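Local coordinates for HD domain-containing protein (Aquifex aeolicus, PDB 2HEK), which probably hydrolyses dGTP as an HD-domain phosphohydrolase, binding zinc and, at separate sites, guanosine diphosphate, at residues E146-L149 and L150-I154; I354-R358 and Q359-K363. One frame throughout, in Å; residues are numbered along the deposited sequence.

Contact 1 of 2, residues E146-L149 and L150-I154; sequences EEKL and LSEII
Four successive i to i+4 backbone bonds in helix 145-155 of the HD domain join Glu-146 to Leu-150, Glu-147 to Ser-151, Lys-148 to Glu-152 and Leu-149 to Ile-153. The first is fairly straight, Leu-150 N reaching Glu-146 O at 3.1 Å with an N-H...O angle of 164°. The Glu-146 chain, bent at chi2 (67°), crosses Leu-150 at a slant and brings OE2 to 3.9 Å from Leu-150 CD1, a carboxylate against a methyl. Lys-148 and Glu-152 meet differently: the extended lysine passes the carboxylate along its aliphatic part, CE lying 3.6 Å from Glu-152 OE2, whereas Lys-148 NZ is 4.7 Å from that oxygen, a spacing at which the opposite charges may still attract without contact. Glu-152 CG also packs on Lys-148 O at 3.3 Å, and Ile-153 CG1 lies 3.4 Å from Leu-149 O. Two buried polar side chains are satisfied by helix 128-139: Glu-147 through a salt bridge with Arg-136, Ser-151 OG through a hydrogen bond with Ile-137 O. Leu-150 rests on that helix too, Ile-154 reaches helix 74-82, and Leu-149 and Ile-153 touch Val-196 of strand 195-199, whose N bonds Glu-152 OE1.

Contact 2 of 2, residues I354-R358 and Q359-K363; sequences IYVDR and QLWEK
With CG anti to its own N (chi1 -169°), the Asp-357 carboxylate is carried round toward the following residues, where OD2 accepts the backbone N-H of Gln-359 at 3.0 Å from Gln-359 N. Trp-361 likewise has CG anti to N (chi1 -174°), which puts the CD1 edge of its indole beside Val-356 while the rest of the ring leads away. The aspartate bond uses the anti lone pair of OD2, pointing away from OD1, and is reasonably straight at 155°. The same oxygen lies 3.4 Å from Gln-359 CB. Side-chain oxygen to the N-H two residues on defines an Asx turn, here accompanied by a weak backbone bond of 3.1 Å from Leu-360 N to Asp-357 O. The turn redirects the chain from strand 349-356 into helix 361-366. An alanine here in place of Asp-357 has no carboxylate, which is likely to leave the Gln-359 N-H without its side-chain acceptor and the turn less firmly set. Val-356 CG2 comes up to the indole edge, in the plane of the ring, tightly packed at 3.2 Å from Trp-361 CD1; the two side chains cross at about a right angle. Trp-361 NE1 donates to Thr-285 O, fixing the ring's rotation, and Lys-284 makes a cation-pi contact with it. Asp-357 OD1 has a long, weak ion pair with Lys-310. A bound guanosine diphosphate lies about 8 Å from the Trp-361 side chain, and the Arg-358 side chain is about 6 Å from that of Arg-280, which binds this nucleotide.

From the N terminus the chain runs through strands 2-7 and 11-16 and several helices to contact 1, which lies within one helix, 145-155, and closes no loop, just before the helix carrying the zinc ligand Asp-161. About two hundred residues later, after strand 284-289, helix 292-305 and strand 311-318, contact 2 closes the turn by which the central strand of the three-stranded antiparallel sheet passes into the C-terminal helix 361-366. The two are in series, neither nested nor crossed, and lie on opposite sides of the chain's centre, their own centres about 48 Å apart. Contact 1 belongs to the zinc-bearing helical part, contact 2 to the sheet beside a second guanosine diphosphate pocket.

Contact 1 of 2, residues E146-L149 and L150-I154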
loop_
_atom_site.group_PDB
_atom_site.type_symbol
_atom_site.label_atom_id
_atom_site.label_comp_id
_atom_site.label_asym_id
_atom_site.label_seq_id
_atom_site.Cartn_x
_atom_site.Cartn_y
_atom_site.Cartn_z
ATOM N N GLU A 146 25.151 -2.242 30.054
ATOM C CA GLU A 146 23.867 -1.561 29.925
ATOM C C GLU A 146 23.953 -0.512 28.824
ATOM O O GLU A 146 23.087 -0.466 27.955
ATOM C CB GLU A 146 23.417 -0.938 31.254
ATOM C CG GLU A 146 22.120 -0.080 31.193
ATOM C CD GLU A 146 20.806 -0.848 30.891
ATOM O OE1 GLU A 146 20.816 -2.035 30.457
ATOM O OE2 GLU A 146 19.733 -0.231 31.079
ATOM N N GLU A 147 25.002 0.312 28.847
ATOM C CA GLU A 147 25.152 1.332 27.841
ATOM C C GLU A 147 25.282 0.703 26.456
ATOM O O GLU A 147 24.768 1.259 25.494
ATOM C CB GLU A 147 26.326 2.229 28.111
ATOM C CG GLU A 147 26.122 3.205 29.320
ATOM C CD GLU A 147 27.385 4.025 29.621
ATOM O OE1 GLU A 147 28.256 4.132 28.732
ATOM O OE2 GLU A 147 27.514 4.583 30.746
ATOM N N LYS A 148 25.957 -0.441 26.365
ATOM C CA LYS A 148 26.143 -1.104 25.072
ATOM C C LYS A 148 24.809 -1.615 24.522
ATOM O O LYS A 148 24.528 -1.414 23.345
ATOM C CB LYS A 148 27.195 -2.226 25.131
ATOM C CG LYS A 148 27.442 -2.938 23.775
ATOM C CD LYS A 148 28.407 -4.101 23.953
ATOM C CE LYS A 148 28.789 -4.764 22.635
ATOM N NZ LYS A 148 29.801 -5.899 22.882
ATOM N N LEU A 149 23.989 -2.251 25.357
ATOM C CA LEU A 149 22.665 -2.697 24.903
ATOM C C LEU A 149 21.839 -1.512 24.380
ATOM O O LEU A 149 21.207 -1.596 23.321
ATOM C CB LEU A 149 21.887 -3.419 26.029
ATOM C CG LEU A 149 20.419 -3.780 25.773
ATOM C CD1 LEU A 149 20.285 -4.792 24.608
ATOM C CD2 LEU A 149 19.748 -4.340 27.021
ATOM N N LEU A 150 21.826 -0.419 25.144
ATOM C CA LEU A 150 21.002 0.720 24.802
ATOM C C LEU A 150 21.508 1.345 23.531
ATOM O O LEU A 150 20.703 1.727 22.673
ATOM C CB LEU A 150 20.943 1.759 25.966
ATOM C CG LEU A 150 20.261 1.292 27.266
ATOM C CD1 LEU A 150 20.166 2.434 28.281
ATOM C CD2 LEU A 150 18.845 0.754 26.962
ATOM N N SER A 151 22.838 1.425 23.396
ATOM C CA SER A 151 23.446 2.004 22.210
ATOM C C SER A 151 23.150 1.165 20.955
ATOM O O SER A 151 22.917 1.730 19.881
ATOM C CB SER A 151 24.947 2.130 22.391
ATOM O OG SER A 151 25.470 2.895 21.334
ATOM N N GLU A 152 23.134 -0.167 21.110
ATOM C CA GLU A 152 22.775 -1.111 20.022
ATOM C C GLU A 152 21.353 -0.860 19.507
ATOM O O GLU A 152 21.087 -1.007 18.307
ATOM C CB GLU A 152 22.850 -2.566 20.500
ATOM C CG GLU A 152 24.251 -3.125 20.555
ATOM C CD GLU A 152 24.329 -4.590 21.041
ATOM O OE1 GLU A 152 23.299 -5.252 21.325
ATOM O OE2 GLU A 152 25.472 -5.069 21.170
ATOM N N ILE A 153 20.451 -0.497 20.418
ATOM C CA ILE A 153 19.064 -0.236 20.044
ATOM C C ILE A 153 18.977 0.890 18.996
ATOM O O ILE A 153 18.152 0.833 18.089
ATOM C CB ILE A 153 18.171 0.025 21.278
ATOM C CG1 ILE A 153 18.013 -1.277 22.093
ATOM C CG2 ILE A 153 16.785 0.665 20.863
ATOM C CD1 ILE A 153 17.249 -1.106 23.439
ATOM N N ILE A 154 19.859 1.868 19.101
ATOM C CA ILE A 154 19.887 3.003 18.192
ATOM C C ILE A 154 20.832 2.845 16.998
ATOM O O ILE A 154 20.420 3.122 15.863
ATOM C CB ILE A 154 20.224 4.319 18.913
ATOM C CG1 ILE A 154 19.158 4.649 19.960
ATOM C CG2 ILE A 154 20.291 5.507 17.891
ATOM C CD1 ILE A 154 19.736 5.642 20.966
#

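Contact 2 of 2, residues I354-R358 and Q359-K363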
loop_
_atom_site.group_PDB
_atom_site.type_symbol
_atom_site.label_atom_id
_atom_site.label_comp_id
_atom_site.label_asym_id
_atom_site.label_seq_id
_atom_site.Cartn_x
_atom_site.Cartn_y
_atom_site.Cartn_z
ATOM N N ILE A 354 34.663 6.448 -12.955
ATOM C CA ILE A 354 35.540 7.543 -13.432
ATOM C C ILE A 354 34.654 8.603 -14.060
ATOM O O ILE A 354 33.793 8.304 -14.887
ATOM C CB ILE A 354 36.617 7.073 -14.467
ATOM C CG1 ILE A 354 37.510 5.988 -13.862
ATOM C CG2 ILE A 354 37.504 8.254 -14.919
ATOM C CD1 ILE A 354 38.474 5.321 -14.882
ATOM N N TYR A 355 34.865 9.836 -13.649
ATOM C CA TYR A 355 34.086 10.957 -14.150
ATOM C C TYR A 355 35.028 11.941 -14.839
ATOM O O TYR A 355 36.136 12.162 -14.346
ATOM C CB TYR A 355 33.479 11.702 -12.959
ATOM C CG TYR A 355 32.524 10.869 -12.112
ATOM C CD1 TYR A 355 32.958 10.274 -10.944
ATOM C CD2 TYR A 355 31.177 10.702 -12.491
ATOM C CE1 TYR A 355 32.077 9.517 -10.122
ATOM C CE2 TYR A 355 30.287 9.959 -11.681
ATOM C CZ TYR A 355 30.758 9.366 -10.508
ATOM O OH TYR A 355 29.925 8.625 -9.690
ATOM N N VAL A 356 34.562 12.570 -15.915
ATOM C CA VAL A 356 35.354 13.596 -16.604
ATOM C C VAL A 356 34.575 14.880 -16.883
ATOM O O VAL A 356 33.372 14.848 -17.140
ATOM C CB VAL A 356 35.940 13.071 -17.942
ATOM C CG1 VAL A 356 36.841 11.900 -17.691
ATOM C CG2 VAL A 356 34.839 12.656 -18.879
ATOM N N ASP A 357 35.282 16.007 -16.824
ATOM C CA ASP A 357 34.762 17.297 -17.281
ATOM C C ASP A 357 33.907 17.098 -18.524
ATOM O O ASP A 357 34.323 16.432 -19.465
ATOM C CB ASP A 357 35.936 18.232 -17.577
ATOM C CG ASP A 357 35.505 19.672 -17.811
ATOM O OD1 ASP A 357 35.980 20.553 -17.054
ATOM O OD2 ASP A 357 34.698 19.917 -18.739
ATOM N N ARG A 358 32.706 17.664 -18.538
ATOM C CA ARG A 358 31.781 17.382 -19.648
ATOM C C ARG A 358 32.264 17.879 -21.032
ATOM O O ARG A 358 31.846 17.350 -22.067
ATOM C CB ARG A 358 30.342 17.832 -19.324
ATOM C CG ARG A 358 30.094 19.333 -19.336
ATOM C CD ARG A 358 28.595 19.614 -19.361
ATOM N NE ARG A 358 28.251 20.810 -20.136
ATOM C CZ ARG A 358 27.064 21.020 -20.710
ATOM N NH1 ARG A 358 26.096 20.111 -20.620
ATOM N NH2 ARG A 358 26.842 22.140 -21.386
ATOM N N GLN A 359 33.155 18.869 -21.037
ATOM C CA GLN A 359 33.771 19.357 -22.282
ATOM C C GLN A 359 34.663 18.288 -22.937
ATOM O O GLN A 359 34.579 18.056 -24.147
ATOM C CB GLN A 359 34.580 20.637 -22.029
ATOM C CG GLN A 359 33.765 21.834 -21.540
ATOM C CD GLN A 359 34.636 22.942 -20.922
ATOM O OE1 GLN A 359 35.831 22.748 -20.648
ATOM N NE2 GLN A 359 34.034 24.107 -20.702
ATOM N N LEU A 360 35.490 17.631 -22.125
ATOM C CA LEU A 360 36.427 16.595 -22.581
ATOM C C LEU A 360 35.846 15.186 -22.732
ATOM O O LEU A 360 36.565 14.253 -23.065
ATOM C CB LEU A 360 37.597 16.501 -21.609
ATOM C CG LEU A 360 38.330 17.751 -21.141
ATOM C CD1 LEU A 360 39.420 17.302 -20.206
ATOM C CD2 LEU A 360 38.925 18.558 -22.294
ATOM N N TRP A 361 34.558 15.023 -22.489
ATOM C CA TRP A 361 33.994 13.689 -22.364
ATOM C C TRP A 361 34.033 12.887 -23.665
ATOM O O TRP A 361 34.417 11.724 -23.658
ATOM C CB TRP A 361 32.580 13.756 -21.794
ATOM C CG TRP A 361 31.965 12.424 -21.507
ATOM C CD1 TRP A 361 32.209 11.615 -20.430
ATOM C CD2 TRP A 361 30.989 11.752 -22.299
ATOM N NE1 TRP A 361 31.444 10.480 -20.506
ATOM C CE2 TRP A 361 30.685 10.536 -21.644
ATOM C CE3 TRP A 361 30.338 12.055 -23.506
ATOM C CZ2 TRP A 361 29.757 9.621 -22.154
ATOM C CZ3 TRP A 361 29.414 11.146 -24.016
ATOM C CH2 TRP A 361 29.131 9.941 -23.335
ATOM N N GLU A 362 33.634 13.503 -24.774
ATOM C CA GLU A 362 33.682 12.830 -26.073
ATOM C C GLU A 362 35.127 12.620 -26.503
ATOM O O GLU A 362 35.450 11.601 -27.119
ATOM C CB GLU A 362 32.886 13.592 -27.144
ATOM C CG GLU A 362 31.434 13.095 -27.346
ATOM C CD GLU A 362 31.333 11.738 -28.070
ATOM O OE1 GLU A 362 32.253 11.384 -28.848
ATOM O OE2 GLU A 362 30.321 11.022 -27.870
ATOM N N LYS A 363 35.989 13.575 -26.149
ATOM C CA LYS A 363 37.422 13.482 -26.424
ATOM C C LYS A 363 38.069 12.322 -25.675
ATOM O O LYS A 363 38.885 11.597 -26.235
ATOM C CB LYS A 363 38.140 14.788 -26.070
ATOM C CG LYS A 363 37.970 15.919 -27.084
ATOM C CD LYS A 363 38.884 17.099 -26.734
ATOM C CE LYS A 363 38.771 18.228 -27.750
ATOM N NZ LYS A 363 39.661 19.373 -27.393
#